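Local coordinates for mannonate dehydratase (Streptococcus suis, PDB 3BDK), which probably catalyses the manganese- or iron-dependent dehydration of D-mannonate to 2-dehydro-3-deoxy-D-gluconate, a step of pentose and glucuronate interconversion, at residues A[61-66]-A[112-118]; A[88-93]-A[124-130]; A[100-106]-A[200-205]. All blocks are in the same frame, centred on the assembly; numbering follows the deposited sequence.

Contact 1: residues A[61-66]-A[112-118]; sequences WPLENI and NVGAAGI
Asn112 and Ile66 point their side chains across a junction in the outer helical layer of the xylose isomerase-like TIM barrel, where the start of helix 63-74 meets the end of helix 99-114. The backbones come closest between Leu63 and Asn112, whose CA atoms are 5.3 Å apart. Asn112 carries CG anti to its own carbonyl carbon (chi1 -77°), which brings the amide to the backbone just ahead of helix 63-74. ND2 then faces Trp61 O, the carbonyl preceding the N-cap residue Pro62. The N-H points almost straight at this oxygen, 169° at the hydrogen, and supports a hydrogen bond, although the modelled ND2 to O separation of 2.4 Å is too short to be taken literally. Leu63 N lies 3.4 Å from the same ND2, but both atoms are donors, so the amide serves the Trp61 carbonyl and not the helix N-H.

Leu63 sets both methyls near the backbone at the end of helix 99-114, CD2 the closer. This CD2 is 3.5 Å from Asn112 O and also 3.5 Å from Ala115 O, an apolar tip set against two carbonyl oxygens near the place where the chain leaves helical geometry at Ala115. The other methyl, CD1, reaches Ala115 CB at 4.3 Å. Deeper in, the indole of Trp61 packs on Ile83 of strand 79-84, and Ile118 reaches the same strand through Ile80 and Ile83, so the helix junction is tied to the barrel wall. Ile66 and Ile118 run past each other in opposite directions. The place of Ile66 CD1 is doubtful, since it is modelled too close to Ala116 CB, and its separation of 3.6 Å from Ile118 CD1 is therefore approximate.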
loop_
_atom_site.group_PDB
_atom_site.type_symbol
_atom_site.label_atom_id
_atom_site.label_comp_id
_atom_site.label_asym_id
_atom_site.label_seq_id
_atom_site.Cartn_x
_atom_site.Cartn_y
_atom_site.Cartn_z
ATOM N N TRP A 61 12.269 -31.606 13.086
ATOM C CA TRP A 61 12.694 -30.695 12.020
ATOM C C TRP A 61 14.228 -30.618 11.950
ATOM O O TRP A 61 14.855 -30.038 12.838
ATOM C CB TRP A 61 12.088 -29.300 12.240
ATOM C CG TRP A 61 10.663 -29.128 11.736
ATOM C CD1 TRP A 61 9.690 -30.091 11.649
ATOM C CD2 TRP A 61 10.058 -27.909 11.284
ATOM N NE1 TRP A 61 8.525 -29.551 11.149
ATOM C CE2 TRP A 61 8.721 -28.215 10.918
ATOM C CE3 TRP A 61 10.514 -26.589 11.142
ATOM C CZ2 TRP A 61 7.840 -27.248 10.419
ATOM C CZ3 TRP A 61 9.636 -25.626 10.644
ATOM C CH2 TRP A 61 8.314 -25.963 10.290
ATOM N N PRO A 62 14.829 -31.208 10.894
ATOM C CA PRO A 62 16.286 -31.254 10.737
ATOM C C PRO A 62 16.857 -29.899 10.357
ATOM O O PRO A 62 16.229 -29.161 9.596
ATOM C CB PRO A 62 16.486 -32.233 9.567
ATOM C CG PRO A 62 15.148 -32.862 9.307
ATOM C CD PRO A 62 14.144 -31.870 9.767
ATOM N N LEU A 63 18.045 -29.582 10.866
ATOM C CA LEU A 63 18.735 -28.341 10.502
ATOM C C LEU A 63 18.937 -28.207 8.976
ATOM O O LEU A 63 18.740 -27.126 8.414
ATOM C CB LEU A 63 20.077 -28.230 11.230
ATOM C CG LEU A 63 20.420 -26.913 11.935
ATOM C CD1 LEU A 63 21.931 -26.756 12.072
ATOM C CD2 LEU A 63 19.837 -25.698 11.248
ATOM N N GLU A 64 19.306 -29.314 8.328
ATOM C CA GLU A 64 19.439 -29.410 6.858
ATOM C C GLU A 64 18.267 -28.791 6.070
ATOM O O GLU A 64 18.459 -28.246 4.977
ATOM C CB GLU A 64 19.631 -30.888 6.436
ATOM C CG GLU A 64 21.087 -31.395 6.348
ATOM C CD GLU A 64 22.024 -30.766 7.386
ATOM O OE1 GLU A 64 22.301 -29.547 7.274
ATOM O OE2 GLU A 64 22.493 -31.490 8.302
ATOM N N ASN A 65 17.067 -28.880 6.636
ATOM C CA ASN A 65 15.863 -28.420 5.972
ATOM C C ASN A 65 15.580 -26.940 6.184
ATOM O O ASN A 65 15.092 -26.252 5.283
ATOM C CB ASN A 65 14.672 -29.240 6.452
ATOM C CG ASN A 65 14.552 -30.556 5.739
ATOM O OD1 ASN A 65 15.446 -31.406 5.801
ATOM N ND2 ASN A 65 13.435 -30.743 5.056
ATOM N N ILE A 66 15.872 -26.457 7.386
ATOM C CA ILE A 66 15.608 -25.069 7.716
ATOM C C ILE A 66 16.749 -24.196 7.191
ATOM O O ILE A 66 16.527 -23.058 6.770
ATOM C CB ILE A 66 15.310 -24.864 9.242
ATOM C CG1 ILE A 66 16.538 -24.398 10.019
ATOM C CG2 ILE A 66 14.692 -26.123 9.875
ATOM C CD1 ILE A 66 16.533 -22.938 10.289
ATOM N N ASN A 112 17.031 -26.776 16.708
ATOM C CA ASN A 112 17.421 -26.577 15.314
ATOM C C ASN A 112 17.120 -25.168 14.748
ATOM O O ASN A 112 17.936 -24.595 14.014
ATOM C CB ASN A 112 16.792 -27.670 14.444
ATOM C CG ASN A 112 17.512 -28.996 14.579
ATOM O OD1 ASN A 112 18.602 -29.052 15.140
ATOM N ND2 ASN A 112 16.917 -30.063 14.071
ATOM N N VAL A 113 15.957 -24.617 15.106
ATOM C CA VAL A 113 15.536 -23.274 14.683
ATOM C C VAL A 113 16.322 -22.166 15.408
ATOM O O VAL A 113 16.707 -21.165 14.791
ATOM C CB VAL A 113 13.993 -23.103 14.833
ATOM C CG1 VAL A 113 13.566 -21.635 14.849
ATOM C CG2 VAL A 113 13.262 -23.891 13.737
ATOM N N GLY A 114 16.578 -22.351 16.701
ATOM C CA GLY A 114 17.499 -21.472 17.439
ATOM C C GLY A 114 18.913 -21.564 16.873
ATOM O O GLY A 114 19.694 -20.604 16.961
ATOM N N ALA A 115 19.218 -22.726 16.281
ATOM C CA ALA A 115 20.477 -22.982 15.581
ATOM C C ALA A 115 20.436 -22.409 14.152
ATOM O O ALA A 115 20.961 -23.019 13.201
ATOM C CB ALA A 115 20.774 -24.484 15.558
ATOM N N ALA A 116 19.805 -21.240 14.009
ATOM C CA ALA A 116 19.669 -20.579 12.716
ATOM C C ALA A 116 19.366 -19.109 12.885
ATOM O O ALA A 116 19.114 -18.409 11.908
ATOM C CB ALA A 116 18.597 -21.245 11.889
ATOM N N GLY A 117 19.387 -18.632 14.122
ATOM C CA GLY A 117 19.235 -17.197 14.388
ATOM C C GLY A 117 17.803 -16.685 14.342
ATOM O O GLY A 117 17.492 -15.656 14.960
ATOM N N ILE A 118 16.943 -17.397 13.608
ATOM C CA ILE A 118 15.498 -17.133 13.556
ATOM C C ILE A 118 14.859 -17.152 14.949
ATOM O O ILE A 118 14.742 -18.228 15.543
ATOM C CB ILE A 118 14.759 -18.177 12.700
ATOM C CG1 ILE A 118 15.461 -18.405 11.359
ATOM C CG2 ILE A 118 13.311 -17.744 12.498
ATOM C CD1 ILE A 118 15.002 -19.653 10.610
#

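Contact 2: residues A[88-93]-A[124-130]. With DNO (D-mannose), chain C.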
loop_
_atom_site.group_PDB
_atom_site.type_symbol
_atom_site.label_atom_id
_atom_site.label_comp_id
_atom_site.label_asym_id
_atom_site.label_seq_id
_atom_site.Cartn_x
_atom_site.Cartn_y
_atom_site.Cartn_z
ATOM N N VAL A 88 1.789 -28.245 16.088
ATOM C CA VAL A 88 1.463 -29.203 17.139
ATOM C C VAL A 88 0.549 -30.326 16.616
ATOM O O VAL A 88 -0.460 -30.043 15.951
ATOM C CB VAL A 88 0.770 -28.469 18.270
ATOM C CG1 VAL A 88 0.584 -29.376 19.419
ATOM C CG2 VAL A 88 1.595 -27.262 18.684
ATOM N N HIS A 89 0.925 -31.584 16.891
ATOM C CA HIS A 89 0.188 -32.783 16.441
ATOM C C HIS A 89 -1.167 -32.892 17.159
ATOM O O HIS A 89 -1.301 -32.477 18.316
ATOM C CB HIS A 89 1.033 -34.074 16.680
ATOM C CG HIS A 89 0.521 -35.292 15.953
ATOM N ND1 HIS A 89 -0.552 -36.038 16.396
ATOM C CD2 HIS A 89 0.929 -35.880 14.799
ATOM C CE1 HIS A 89 -0.791 -37.022 15.543
ATOM N NE2 HIS A 89 0.094 -36.948 14.564
ATOM N N GLU A 90 -2.168 -33.465 16.489
ATOM C CA GLU A 90 -3.481 -33.669 17.119
ATOM C C GLU A 90 -3.357 -34.425 18.429
ATOM O O GLU A 90 -4.032 -34.095 19.404
ATOM C CB GLU A 90 -4.471 -34.390 16.201
ATOM C CG GLU A 90 -5.072 -33.512 15.106
ATOM C CD GLU A 90 -5.900 -32.328 15.623
ATOM O OE1 GLU A 90 -6.637 -32.483 16.622
ATOM O OE2 GLU A 90 -5.811 -31.240 15.009
ATOM N N ASP A 91 -2.489 -35.430 18.451
ATOM C CA ASP A 91 -2.267 -36.234 19.647
ATOM C C ASP A 91 -1.771 -35.404 20.820
ATOM O O ASP A 91 -2.075 -35.724 21.966
ATOM C CB ASP A 91 -1.290 -37.378 19.362
ATOM C CG ASP A 91 -1.884 -38.446 18.459
ATOM O OD1 ASP A 91 -3.112 -38.681 18.538
ATOM O OD2 ASP A 91 -1.110 -39.061 17.685
ATOM N N ILE A 92 -1.011 -34.343 20.547
ATOM C CA ILE A 92 -0.621 -33.437 21.628
ATOM C C ILE A 92 -1.828 -32.624 22.073
ATOM O O ILE A 92 -2.082 -32.495 23.271
ATOM C CB ILE A 92 0.551 -32.497 21.265
ATOM C CG1 ILE A 92 1.821 -33.308 21.002
ATOM C CG2 ILE A 92 0.797 -31.498 22.400
ATOM C CD1 ILE A 92 2.902 -32.546 20.242
ATOM N N LYS A 93 -2.568 -32.098 21.097
ATOM C CA LYS A 93 -3.776 -31.315 21.350
ATOM C C LYS A 93 -4.803 -32.116 22.157
ATOM O O LYS A 93 -5.444 -31.566 23.058
ATOM C CB LYS A 93 -4.397 -30.827 20.027
ATOM C CG LYS A 93 -3.767 -29.578 19.379
ATOM C CD LYS A 93 -4.361 -29.347 17.981
ATOM C CE LYS A 93 -3.731 -28.159 17.256
ATOM N NZ LYS A 93 -4.090 -28.106 15.807
ATOM N N ASN A 124 -0.395 -22.878 16.439
ATOM C CA ASN A 124 -1.733 -22.820 17.071
ATOM C C ASN A 124 -2.053 -23.976 18.013
ATOM O O ASN A 124 -1.294 -24.934 18.103
ATOM C CB ASN A 124 -2.841 -22.704 16.018
ATOM C CG ASN A 124 -3.268 -24.041 15.465
ATOM O OD1 ASN A 124 -3.627 -24.948 16.208
ATOM N ND2 ASN A 124 -3.247 -24.168 14.147
ATOM N N PHE A 125 -3.191 -23.874 18.702
ATOM C CA PHE A 125 -3.714 -24.956 19.537
ATOM C C PHE A 125 -5.218 -25.102 19.300
ATOM O O PHE A 125 -6.042 -24.900 20.196
ATOM C CB PHE A 125 -3.394 -24.718 21.014
ATOM C CG PHE A 125 -3.061 -25.976 21.768
ATOM C CD1 PHE A 125 -1.748 -26.444 21.820
ATOM C CD2 PHE A 125 -4.061 -26.707 22.415
ATOM C CE1 PHE A 125 -1.436 -27.614 22.518
ATOM C CE2 PHE A 125 -3.757 -27.873 23.119
ATOM C CZ PHE A 125 -2.444 -28.325 23.170
ATOM N N MET A 126 -5.551 -25.468 18.069
ATOM C CA MET A 126 -6.899 -25.446 17.587
ATOM C C MET A 126 -7.278 -26.834 17.120
ATOM O O MET A 126 -6.769 -27.327 16.112
ATOM C CB MET A 126 -7.013 -24.453 16.437
ATOM C CG MET A 126 -8.368 -23.761 16.323
ATOM S SD MET A 126 -8.536 -22.748 14.830
ATOM C CE MET A 126 -6.915 -21.962 14.769
ATOM N N PRO A 127 -8.173 -27.488 17.859
ATOM C CA PRO A 127 -8.623 -28.807 17.474
ATOM C C PRO A 127 -9.010 -28.836 16.013
ATOM O O PRO A 127 -9.584 -27.861 15.523
ATOM C CB PRO A 127 -9.865 -28.997 18.327
ATOM C CG PRO A 127 -9.598 -28.194 19.547
ATOM C CD PRO A 127 -8.790 -27.027 19.116
ATOM N N VAL A 128 -8.650 -29.930 15.336
ATOM C CA VAL A 128 -9.133 -30.305 14.011
ATOM C C VAL A 128 -8.637 -29.436 12.843
ATOM O O VAL A 128 -7.807 -29.884 12.054
ATOM C CB VAL A 128 -10.677 -30.455 13.975
ATOM C CG1 VAL A 128 -11.101 -31.218 12.739
ATOM C CG2 VAL A 128 -11.171 -31.181 15.196
ATOM N N PHE A 129 -9.151 -28.213 12.726
ATOM C CA PHE A 129 -8.800 -27.306 11.629
ATOM C C PHE A 129 -7.974 -26.149 12.163
ATOM O O PHE A 129 -8.028 -25.866 13.357
ATOM C CB PHE A 129 -10.058 -26.715 10.982
ATOM C CG PHE A 129 -11.178 -27.701 10.791
ATOM C CD1 PHE A 129 -12.193 -27.806 11.735
ATOM C CD2 PHE A 129 -11.223 -28.512 9.663
ATOM C CE1 PHE A 129 -13.239 -28.720 11.568
ATOM C CE2 PHE A 129 -12.254 -29.426 9.489
ATOM C CZ PHE A 129 -13.269 -29.531 10.447
ATOM N N ASP A 130 -7.237 -25.470 11.274
ATOM C CA ASP A 130 -6.524 -24.242 11.647
ATOM C C ASP A 130 -7.268 -22.958 11.277
ATOM O O ASP A 130 -6.868 -21.848 11.655
ATOM C CB ASP A 130 -5.140 -24.230 11.033
ATOM C CG ASP A 130 -4.350 -25.460 11.383
ATOM O OD1 ASP A 130 -3.604 -25.934 10.483
ATOM O OD2 ASP A 130 -4.486 -25.949 12.543
HETATM C C1 DNO C . -5.159 -19.073 8.489
HETATM C C2 DNO C . -3.791 -18.640 7.936
HETATM C C3 DNO C . -3.004 -19.756 7.181
HETATM C C4 DNO C . -2.675 -21.126 7.859
HETATM C C5 DNO C . -2.277 -21.161 9.366
HETATM C C6 DNO C . -1.361 -22.364 9.629
HETATM O O1 DNO C . -5.953 -18.234 8.918
HETATM O O2 DNO C . -3.000 -18.035 8.974
HETATM O O3 DNO C . -1.764 -19.208 6.742
HETATM O O4 DNO C . -3.733 -22.056 7.590
HETATM O O5 DNO C . -1.595 -19.978 9.811
HETATM O O6 DNO C . -2.140 -23.453 10.130
HETATM O O HOH W 1 -0.977 -26.781 15.294
#
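Lys93 NZ donates to Met126 O over 2.8 Å, arriving well above the carbonyl plane (48° out of it). The same ammonium makes a weaker bond to Asn124 OD1, with NZ 3.2 Å from that oxygen, and a long salt bridge to Asp130 OD2. Asn124 OD1 is shared: it also accepts from Met126 N at 2.7 Å, which closes an Asx turn. At the other end of the amide, Asn124 ND2 donates to Asp130 OD2 over 2.7 Å, with the acceptor near the amide plane but ND2 above the carboxylate plane. Both ends of the Asn124 amide are thus held, which fixes its rotation, and the ND2 bond in turn steadies the Asp130 carboxylate.

Asp130 belongs to the sugar pocket of this TIM barrel: its OD1 lies 2.9 Å from O6 of the bound D-mannose. Lys93, from helix 90-93, and Asn124, from the loop after strand 120-123, therefore form a second shell to this pocket residue.

Farther out, Glu90 bends at its second torsion and brings its carboxylate to Val128 N, which makes weak hydrogen bonds to both oxygens, 3.1 Å to OE2 and longer but straighter to OE1; the firmer partner is Tyr185 OH, bonded to OE1. The Lys93 chain, extended beyond CG, also has an apolar role, since CG sits over one face of the Phe125 ring in a CH-pi contact, 4.0 Å from the centroid and only 8° off the ring normal. Val88 CG1 touches the ring obliquely, 4.1 Å from Phe125 CE1, while Leu194 and Leu198 of helix 191-210 also pack against Phe125.

Contact 3: residues A[100-106]-A[200-205]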
loop_
_atom_site.group_PDB
_atom_site.type_symbol
_atom_site.label_atom_id
_atom_site.label_comp_id
_atom_site.label_asym_id
_atom_site.label_seq_id
_atom_site.Cartn_x
_atom_site.Cartn_y
_atom_site.Cartn_z
ATOM N N ASP A 100 4.352 -37.674 24.408
ATOM C CA ASP A 100 5.715 -37.342 24.862
ATOM C C ASP A 100 6.775 -37.377 23.774
ATOM O O ASP A 100 7.628 -36.491 23.696
ATOM C CB ASP A 100 6.145 -38.264 26.005
ATOM C CG ASP A 100 5.833 -37.683 27.370
ATOM O OD1 ASP A 100 5.873 -36.436 27.505
ATOM O OD2 ASP A 100 5.549 -38.473 28.298
ATOM N N ALA A 101 6.712 -38.422 22.952
ATOM C CA ALA A 101 7.593 -38.585 21.811
ATOM C C ALA A 101 7.350 -37.464 20.795
ATOM O O ALA A 101 8.295 -36.873 20.281
ATOM C CB ALA A 101 7.374 -39.957 21.169
ATOM N N LEU A 102 6.081 -37.170 20.511
ATOM C CA LEU A 102 5.753 -36.107 19.563
ATOM C C LEU A 102 6.314 -34.781 20.068
ATOM O O LEU A 102 6.960 -34.048 19.311
ATOM C CB LEU A 102 4.248 -36.064 19.266
ATOM C CG LEU A 102 3.730 -37.354 18.590
ATOM C CD1 LEU A 102 2.282 -37.645 18.933
ATOM C CD2 LEU A 102 3.905 -37.363 17.087
ATOM N N ILE A 103 6.123 -34.517 21.360
ATOM C CA ILE A 103 6.710 -33.344 22.016
ATOM C C ILE A 103 8.240 -33.364 21.926
ATOM O O ILE A 103 8.872 -32.311 21.787
ATOM C CB ILE A 103 6.234 -33.212 23.487
ATOM C CG1 ILE A 103 4.740 -32.877 23.523
ATOM C CG2 ILE A 103 7.047 -32.146 24.242
ATOM C CD1 ILE A 103 4.114 -32.938 24.898
ATOM N N GLU A 104 8.819 -34.566 22.002
ATOM C CA GLU A 104 10.254 -34.754 21.768
ATOM C C GLU A 104 10.680 -34.182 20.420
ATOM O O GLU A 104 11.503 -33.272 20.347
ATOM C CB GLU A 104 10.636 -36.235 21.840
ATOM C CG GLU A 104 10.903 -36.714 23.237
ATOM C CD GLU A 104 11.784 -35.749 24.001
ATOM O OE1 GLU A 104 12.869 -35.395 23.473
ATOM O OE2 GLU A 104 11.378 -35.340 25.117
ATOM N N ASN A 105 10.088 -34.719 19.362
ATOM C CA ASN A 105 10.351 -34.263 18.015
ATOM C C ASN A 105 10.152 -32.771 17.838
ATOM O O ASN A 105 10.861 -32.144 17.050
ATOM C CB ASN A 105 9.506 -35.066 17.031
ATOM C CG ASN A 105 10.050 -36.469 16.824
ATOM O OD1 ASN A 105 9.292 -37.411 16.599
ATOM N ND2 ASN A 105 11.382 -36.614 16.908
ATOM N N TYR A 106 9.196 -32.222 18.595
ATOM C CA TYR A 106 8.923 -30.783 18.653
ATOM C C TYR A 106 10.019 -30.037 19.440
ATOM O O TYR A 106 10.375 -28.915 19.077
ATOM C CB TYR A 106 7.526 -30.521 19.252
ATOM C CG TYR A 106 6.890 -29.211 18.818
ATOM C CD1 TYR A 106 7.213 -28.014 19.453
ATOM C CD2 TYR A 106 5.962 -29.171 17.774
ATOM C CE1 TYR A 106 6.646 -26.810 19.060
ATOM C CE2 TYR A 106 5.379 -27.954 17.366
ATOM C CZ TYR A 106 5.734 -26.776 18.016
ATOM O OH TYR A 106 5.184 -25.560 17.647
ATOM N N TYR A 200 0.393 -28.638 29.737
ATOM C CA TYR A 200 1.345 -29.725 29.675
ATOM C C TYR A 200 2.374 -29.487 28.580
ATOM O O TYR A 200 3.581 -29.644 28.801
ATOM C CB TYR A 200 0.606 -31.026 29.393
ATOM C CG TYR A 200 1.464 -32.279 29.467
ATOM C CD1 TYR A 200 1.676 -32.933 30.688
ATOM C CD2 TYR A 200 2.040 -32.820 28.319
ATOM C CE1 TYR A 200 2.444 -34.088 30.762
ATOM C CE2 TYR A 200 2.812 -33.973 28.378
ATOM C CZ TYR A 200 3.009 -34.609 29.601
ATOM O OH TYR A 200 3.774 -35.757 29.665
ATOM N N PHE A 201 1.875 -29.120 27.402
ATOM C CA PHE A 201 2.696 -28.800 26.226
ATOM C C PHE A 201 3.609 -27.594 26.469
ATOM O O PHE A 201 4.784 -27.632 26.137
ATOM C CB PHE A 201 1.769 -28.562 25.022
ATOM C CG PHE A 201 2.467 -28.110 23.768
ATOM C CD1 PHE A 201 2.360 -26.788 23.339
ATOM C CD2 PHE A 201 3.183 -29.015 22.984
ATOM C CE1 PHE A 201 2.977 -26.367 22.174
ATOM C CE2 PHE A 201 3.799 -28.605 21.805
ATOM C CZ PHE A 201 3.705 -27.278 21.403
ATOM N N ILE A 202 3.056 -26.543 27.062
ATOM C CA ILE A 202 3.787 -25.310 27.321
ATOM C C ILE A 202 4.943 -25.554 28.290
ATOM O O ILE A 202 6.102 -25.321 27.944
ATOM C CB ILE A 202 2.847 -24.174 27.826
ATOM C CG1 ILE A 202 1.973 -23.632 26.685
ATOM C CG2 ILE A 202 3.617 -23.045 28.467
ATOM C CD1 ILE A 202 2.724 -23.161 25.419
ATOM N N LYS A 203 4.650 -26.055 29.487
ATOM C CA LYS A 203 5.721 -26.181 30.475
ATOM C C LYS A 203 6.759 -27.186 30.030
ATOM O O LYS A 203 7.890 -27.133 30.481
ATOM C CB LYS A 203 5.224 -26.403 31.918
ATOM C CG LYS A 203 4.233 -27.542 32.125
ATOM C CD LYS A 203 3.735 -27.616 33.579
ATOM C CE LYS A 203 3.086 -26.315 33.998
ATOM N NZ LYS A 203 2.328 -25.721 32.855
ATOM N N ALA A 204 6.369 -28.064 29.114
ATOM C CA ALA A 204 7.299 -28.970 28.453
ATOM C C ALA A 204 8.326 -28.233 27.568
ATOM O O ALA A 204 9.539 -28.470 27.694
ATOM C CB ALA A 204 6.538 -30.014 27.627
ATOM N N ILE A 205 7.835 -27.339 26.698
ATOM C CA ILE A 205 8.642 -26.781 25.605
ATOM C C ILE A 205 9.331 -25.445 25.880
ATOM O O ILE A 205 10.275 -25.079 25.177
ATOM C CB ILE A 205 7.846 -26.665 24.259
ATOM C CG1 ILE A 205 6.796 -25.548 24.318
ATOM C CG2 ILE A 205 7.236 -28.004 23.866
ATOM C CD1 ILE A 205 6.306 -25.104 22.959
#
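Phe201 and Tyr106 meet because each carries CG on the far side of CA from the backbone N, beside the carbonyl carbon (chi1 175° for Phe201), and so extends its ring into the interface between helices 99-114 and 191-210. There the edge of Phe201 is directed at one face of Tyr106: the planes stand at 72°, the centroids are 5.3 Å apart, and Phe201 CZ comes within 3.8 Å of Tyr106 CE1. CZ lies toward the rim of the tyrosine ring, which makes this a T-shaped pair with some offset. Tyr106 is held at its far end too, by a hydrogen bond from OH to Ile86 O.

Tyr200 has the same first torsion as Phe201 but stands nearer the outer surface. Its OH donates to Asp100 OD1 over 3.1 Å, on the syn side and tilted moderately out of the carboxylate plane. Arg99 adds a cation-pi contact to the Tyr200 ring.

Between the polar and aromatic ends sits Ile103, which points toward the other helix and fits as a knob into the hole formed by Tyr200, Phe201, Ala204 and Ile205. Along its longer branch, CD1 meets the edge of Tyr200, 3.9 Å from CE2, and CG1 approaches the edge of Phe201, 4.2 Å from CD2. The other branch, CG2, lies 4.0 Å from Ala204 CB and 4.2 Å from Ile205 CG2. The nearest backbone approach is at this knob, between the CA atoms of Ile103 and Phe201.

The axes of segments 100-106 and 200-205 pass 10.8 Å apart, crossing at -44°, and Tyr106 and Phe201 also touch Tyr123 of strand 120-123. Side-by-side helices of this kind, running broadly in one direction and resting on parallel strands, form the outer layer of a TIM barrel.

Helix 99-114 connects contact 1, at its C-terminal end, with contact 3, near its start; their centres lie 18 Å apart and they do not touch. Contact 2 sits inward of contact 3, 13 Å away between centres, and these two do meet: Val88 CG2 is 3.4 Å from Phe201 CZ, and Ile92 CD1 is 3.8 Å from Ile103 CG1. Phe201 and Ile103 thus serve the helix pair and the short helix 90-93 at once. Only contact 2 supplies a residue of the sugar pocket, Asp130. The side chains of Trp61 in contact 1 and Tyr106 in contact 3 stay about 10 and 11 Å from the mannose.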